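Local coordinates for protein Rv1364c/MT1410 (Mycobacterium tuberculosis, PDB 3KE6) that probably acts in control of a sigma factor, joining a manganese-binding PP2C-type phosphatase domain to an anti-sigma-factor kinase domain of the histidine-kinase-like ATPase family, at residues H312-A325 and G332-W344. Residues are numbered along the deposited sequence; the frame is centred on the assembly and turned at random.
Sequences HGYATDVSKGIVVA and GNVRASVIDRGQW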
loop_
_atom_site.group_PDB
_atom_site.type_symbol
_atom_site.label_atom_id
_atom_site.label_comp_id
_atom_site.label_asym_id
_atom_site.label_seq_id
_atom_site.Cartn_x
_atom_site.Cartn_y
_atom_site.Cartn_z
ATOM N N HIS A 312 -31.075 -21.039 -7.399
ATOM C CA HIS A 312 -31.698 -21.401 -6.124
ATOM C C HIS A 312 -32.784 -20.499 -5.532
ATOM O O HIS A 312 -33.317 -20.912 -4.506
ATOM C CB HIS A 312 -30.610 -21.520 -5.022
ATOM C CG HIS A 312 -30.021 -22.888 -4.871
ATOM N ND1 HIS A 312 -30.765 -23.982 -4.476
ATOM C CD2 HIS A 312 -28.748 -23.329 -5.018
ATOM C CE1 HIS A 312 -29.981 -25.045 -4.418
ATOM N NE2 HIS A 312 -28.751 -24.675 -4.737
ATOM N N GLY A 313 -33.229 -19.373 -6.118
ATOM C CA GLY A 313 -33.618 -19.194 -7.516
ATOM C C GLY A 313 -35.154 -19.215 -7.620
ATOM O O GLY A 313 -35.685 -19.608 -8.661
ATOM N N TYR A 314 -35.892 -18.807 -6.572
ATOM C CA TYR A 314 -37.372 -19.086 -6.528
ATOM C C TYR A 314 -38.381 -18.021 -7.041
ATOM O O TYR A 314 -39.603 -18.272 -7.010
ATOM C CB TYR A 314 -37.851 -19.659 -5.160
ATOM C CG TYR A 314 -37.940 -18.712 -3.967
ATOM C CD1 TYR A 314 -36.925 -18.681 -3.026
ATOM C CD2 TYR A 314 -39.060 -17.911 -3.745
ATOM C CE1 TYR A 314 -36.981 -17.852 -1.906
ATOM C CE2 TYR A 314 -39.129 -17.068 -2.624
ATOM C CZ TYR A 314 -38.076 -17.050 -1.710
ATOM O OH TYR A 314 -38.089 -16.241 -0.596
ATOM N N ALA A 315 -37.899 -16.874 -7.524
ATOM C CA ALA A 315 -38.790 -15.917 -8.200
ATOM C C ALA A 315 -38.935 -16.294 -9.684
ATOM O O ALA A 315 -37.951 -16.631 -10.346
ATOM C CB ALA A 315 -38.282 -14.486 -8.045
ATOM N N THR A 316 -40.165 -16.254 -10.194
ATOM C CA THR A 316 -40.428 -16.563 -11.610
ATOM C C THR A 316 -40.436 -15.283 -12.440
ATOM O O THR A 316 -40.725 -15.308 -13.647
ATOM C CB THR A 316 -41.770 -17.294 -11.820
ATOM O OG1 THR A 316 -42.820 -16.334 -12.012
ATOM C CG2 THR A 316 -42.078 -18.204 -10.634
ATOM N N ASP A 317 -40.177 -14.166 -11.763
ATOM C CA ASP A 317 -39.845 -12.920 -12.409
ATOM C C ASP A 317 -38.327 -12.839 -12.304
ATOM O O ASP A 317 -37.781 -12.684 -11.212
ATOM C CB ASP A 317 -40.539 -11.763 -11.682
ATOM C CG ASP A 317 -40.284 -10.402 -12.332
ATOM O OD1 ASP A 317 -39.308 -10.270 -13.113
ATOM O OD2 ASP A 317 -41.069 -9.461 -12.039
ATOM N N VAL A 318 -37.642 -12.996 -13.432
ATOM C CA VAL A 318 -36.181 -12.958 -13.450
ATOM C C VAL A 318 -35.658 -11.590 -13.877
ATOM O O VAL A 318 -34.465 -11.338 -13.825
ATOM C CB VAL A 318 -35.586 -14.074 -14.361
ATOM C CG1 VAL A 318 -35.910 -15.441 -13.792
ATOM C CG2 VAL A 318 -36.086 -13.953 -15.791
ATOM N N SER A 319 -36.560 -10.705 -14.277
ATOM C CA SER A 319 -36.185 -9.400 -14.802
ATOM C C SER A 319 -35.595 -8.503 -13.726
ATOM O O SER A 319 -36.261 -8.181 -12.764
ATOM C CB SER A 319 -37.406 -8.721 -15.406
ATOM O OG SER A 319 -37.038 -7.477 -15.944
ATOM N N LYS A 320 -34.342 -8.100 -13.906
ATOM C CA LYS A 320 -33.618 -7.257 -12.927
ATOM C C LYS A 320 -33.601 -7.849 -11.515
ATOM O O LYS A 320 -33.639 -7.124 -10.519
ATOM C CB LYS A 320 -34.215 -5.839 -12.878
ATOM C CG LYS A 320 -34.362 -5.170 -14.227
ATOM C CD LYS A 320 -33.024 -4.960 -14.925
ATOM C CE LYS A 320 -33.223 -4.404 -16.341
ATOM N NZ LYS A 320 -33.412 -2.912 -16.333
ATOM N N GLY A 321 -33.546 -9.169 -11.437
ATOM C CA GLY A 321 -33.684 -9.857 -10.179
ATOM C C GLY A 321 -32.396 -9.932 -9.396
ATOM O O GLY A 321 -32.405 -10.406 -8.282
ATOM N N ILE A 322 -31.291 -9.469 -9.978
ATOM C CA ILE A 322 -30.001 -9.541 -9.328
ATOM C C ILE A 322 -29.291 -8.188 -9.266
ATOM O O ILE A 322 -29.128 -7.510 -10.297
ATOM C CB ILE A 322 -29.110 -10.563 -10.018
ATOM C CG1 ILE A 322 -29.852 -11.919 -10.074
ATOM C CG2 ILE A 322 -27.775 -10.690 -9.257
ATOM C CD1 ILE A 322 -28.985 -13.107 -10.380
ATOM N N VAL A 323 -28.868 -7.797 -8.062
ATOM C CA VAL A 323 -28.184 -6.533 -7.886
ATOM C C VAL A 323 -26.810 -6.795 -7.328
ATOM O O VAL A 323 -26.662 -7.496 -6.329
ATOM C CB VAL A 323 -28.964 -5.592 -6.954
ATOM C CG1 VAL A 323 -28.354 -4.201 -6.977
ATOM C CG2 VAL A 323 -30.449 -5.546 -7.361
ATOM N N VAL A 324 -25.794 -6.263 -7.992
ATOM C CA VAL A 324 -24.421 -6.459 -7.545
ATOM C C VAL A 324 -23.801 -5.108 -7.353
ATOM O O VAL A 324 -23.987 -4.207 -8.156
ATOM C CB VAL A 324 -23.558 -7.230 -8.574
ATOM C CG1 VAL A 324 -22.171 -7.450 -8.010
ATOM C CG2 VAL A 324 -24.207 -8.562 -9.009
ATOM N N ALA A 325 -23.067 -4.972 -6.271
ATOM C CA ALA A 325 -22.446 -3.714 -5.898
ATOM C C ALA A 325 -21.092 -4.071 -5.343
ATOM O O ALA A 325 -20.949 -5.091 -4.667
ATOM C CB ALA A 325 -23.283 -3.005 -4.854
ATOM N N GLY A 332 -8.653 -0.003 2.395
ATOM C CA GLY A 332 -8.068 -1.088 1.613
ATOM C C GLY A 332 -8.911 -2.360 1.512
ATOM O O GLY A 332 -8.417 -3.392 1.072
ATOM N N ASN A 333 -10.181 -2.298 1.910
ATOM C CA ASN A 333 -11.100 -3.424 1.727
ATOM C C ASN A 333 -12.049 -3.183 0.566
ATOM O O ASN A 333 -12.491 -2.060 0.334
ATOM C CB ASN A 333 -11.912 -3.664 2.999
ATOM C CG ASN A 333 -11.087 -4.262 4.098
ATOM O OD1 ASN A 333 -10.522 -5.321 3.914
ATOM N ND2 ASN A 333 -10.995 -3.578 5.241
ATOM N N VAL A 334 -12.287 -4.238 -0.195
ATOM C CA VAL A 334 -13.388 -4.288 -1.118
ATOM C C VAL A 334 -14.560 -4.877 -0.362
ATOM O O VAL A 334 -14.410 -5.830 0.366
ATOM C CB VAL A 334 -13.086 -5.188 -2.310
ATOM C CG1 VAL A 334 -14.346 -5.411 -3.171
ATOM C CG2 VAL A 334 -11.969 -4.583 -3.142
ATOM N N ARG A 335 -15.720 -4.268 -0.529
ATOM C CA ARG A 335 -16.966 -4.773 0.025
ATOM C C ARG A 335 -17.937 -4.956 -1.132
ATOM O O ARG A 335 -18.052 -4.095 -2.007
ATOM C CB ARG A 335 -17.491 -3.820 1.101
ATOM C CG ARG A 335 -16.902 -4.170 2.453
ATOM C CD ARG A 335 -17.094 -3.094 3.527
ATOM N NE ARG A 335 -16.080 -2.100 3.301
ATOM C CZ ARG A 335 -15.102 -1.767 4.131
ATOM N NH1 ARG A 335 -14.995 -2.252 5.363
ATOM N NH2 ARG A 335 -14.255 -0.859 3.713
ATOM N N ALA A 336 -18.580 -6.112 -1.180
ATOM C CA ALA A 336 -19.460 -6.393 -2.283
ATOM C C ALA A 336 -20.715 -7.049 -1.783
ATOM O O ALA A 336 -20.699 -7.713 -0.737
ATOM C CB ALA A 336 -18.774 -7.303 -3.292
ATOM N N SER A 337 -21.796 -6.882 -2.543
ATOM C CA SER A 337 -23.030 -7.552 -2.207
ATOM C C SER A 337 -23.755 -7.995 -3.442
ATOM O O SER A 337 -23.753 -7.320 -4.459
ATOM C CB SER A 337 -23.959 -6.662 -1.379
ATOM O OG SER A 337 -24.132 -5.391 -1.965
ATOM N N VAL A 338 -24.386 -9.149 -3.311
ATOM C CA VAL A 338 -25.184 -9.718 -4.341
ATOM C C VAL A 338 -26.550 -9.885 -3.714
ATOM O O VAL A 338 -26.714 -10.692 -2.809
ATOM C CB VAL A 338 -24.593 -11.043 -4.792
ATOM C CG1 VAL A 338 -25.491 -11.718 -5.843
ATOM C CG2 VAL A 338 -23.190 -10.799 -5.315
ATOM N N ILE A 339 -27.507 -9.072 -4.166
ATOM C CA ILE A 339 -28.864 -9.082 -3.615
ATOM C C ILE A 339 -29.802 -9.643 -4.661
ATOM O O ILE A 339 -29.795 -9.181 -5.804
ATOM C CB ILE A 339 -29.329 -7.669 -3.231
ATOM C CG1 ILE A 339 -28.371 -7.068 -2.214
ATOM C CG2 ILE A 339 -30.748 -7.719 -2.704
ATOM C CD1 ILE A 339 -28.771 -5.695 -1.704
ATOM N N ASP A 340 -30.596 -10.636 -4.291
ATOM C CA ASP A 340 -31.573 -11.196 -5.226
ATOM C C ASP A 340 -32.951 -11.312 -4.579
ATOM O O ASP A 340 -33.108 -11.028 -3.402
ATOM C CB ASP A 340 -31.094 -12.547 -5.790
ATOM C CG ASP A 340 -31.114 -13.687 -4.741
ATOM O OD1 ASP A 340 -32.203 -14.261 -4.512
ATOM O OD2 ASP A 340 -30.034 -14.025 -4.174
ATOM N N ARG A 341 -33.944 -11.735 -5.352
ATOM C CA ARG A 341 -35.337 -11.747 -4.870
ATOM C C ARG A 341 -35.743 -12.988 -4.052
ATOM O O ARG A 341 -36.931 -13.287 -3.896
ATOM C CB ARG A 341 -36.296 -11.482 -6.028
ATOM C CG ARG A 341 -36.187 -10.037 -6.504
ATOM C CD ARG A 341 -37.447 -9.545 -7.136
ATOM N NE ARG A 341 -37.578 -10.047 -8.494
ATOM C CZ ARG A 341 -37.307 -9.362 -9.605
ATOM N NH1 ARG A 341 -36.887 -8.106 -9.560
ATOM N NH2 ARG A 341 -37.489 -9.951 -10.782
ATOM N N GLY A 342 -34.750 -13.667 -3.479
ATOM C CA GLY A 342 -34.992 -14.726 -2.503
ATOM C C GLY A 342 -34.777 -16.085 -3.115
ATOM O O GLY A 342 -35.303 -16.358 -4.196
ATOM N N GLN A 343 -34.008 -16.922 -2.404
ATOM C CA GLN A 343 -33.651 -18.299 -2.834
ATOM C C GLN A 343 -33.964 -19.366 -1.743
ATOM O O GLN A 343 -33.799 -19.100 -0.553
ATOM C CB GLN A 343 -32.162 -18.341 -3.285
ATOM C CG GLN A 343 -31.124 -18.249 -2.195
ATOM C CD GLN A 343 -29.725 -18.015 -2.743
ATOM O OE1 GLN A 343 -29.435 -16.970 -3.341
ATOM N NE2 GLN A 343 -28.844 -18.981 -2.523
ATOM N N TRP A 344 -34.443 -20.550 -2.156
ATOM C CA TRP A 344 -34.664 -21.690 -1.236
ATOM C C TRP A 344 -33.324 -22.259 -0.760
ATOM O O TRP A 344 -32.788 -21.849 0.271
ATOM C CB TRP A 344 -35.466 -22.832 -1.895
ATOM C CG TRP A 344 -37.005 -22.766 -1.868
ATOM C CD1 TRP A 344 -37.850 -23.557 -2.604
ATOM C CD2 TRP A 344 -37.865 -21.891 -1.091
ATOM N NE1 TRP A 344 -39.164 -23.244 -2.336
ATOM C CE2 TRP A 344 -39.203 -22.225 -1.418
ATOM C CE3 TRP A 344 -37.637 -20.865 -0.155
ATOM C CZ2 TRP A 344 -40.304 -21.570 -0.844
ATOM C CZ3 TRP A 344 -38.733 -20.215 0.409
ATOM C CH2 TRP A 344 -40.047 -20.569 0.063
HETATM O O HOH W 1 -25.942 -5.213 -4.183
#
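Ser-319 O is gripped end-on by the guanidinium of Arg-341, at 2.9 Å from NH2 and 3.3 Å from NH1, both nitrogens coming from the same face of its carbonyl plane. Arg-341 NH2 also donates to Asp-317 O (2.8 Å), standing above that carbonyl plane, and forms a salt bridge with Asp-317 OD1 (3.0 Å), the carboxylate turned 61° from the guanidinium. The bend of the arginine at chi3 (-78°) brings the guanidinium against residues 317-321, with Gly-321 CA over one face. Asp-317 OD1 in turn takes the N-H of Ser-319 in an Asx turn, so one carboxylate oxygen both shapes the loop and meets its charge partner. Nearer the end of helix 292-312, the Tyr-314 ring lies between Gly-342 O on one face and the six-membered ring of Trp-344 on the other, a face-to-face stack with centroids 4.2 Å apart and planes 28° from parallel.

Beyond the loop the two segments pair as antiparallel strands. Val-323 and Ile-339 exchange two backbone bonds, as do Ala-325 and Ser-337, and a water links Ser-337 OG to Val-323 O, weakly at the latter. The two strands, 322-328 and 333-340, are a beta hairpin of the histidine kinase-like ATPase domain, flanked by strands 263-267 and 376-391; Ile-322, Val-338 and Asp-340 face helix 292-312, whereas Val-323 and Ile-339 point to the other side of the sheet.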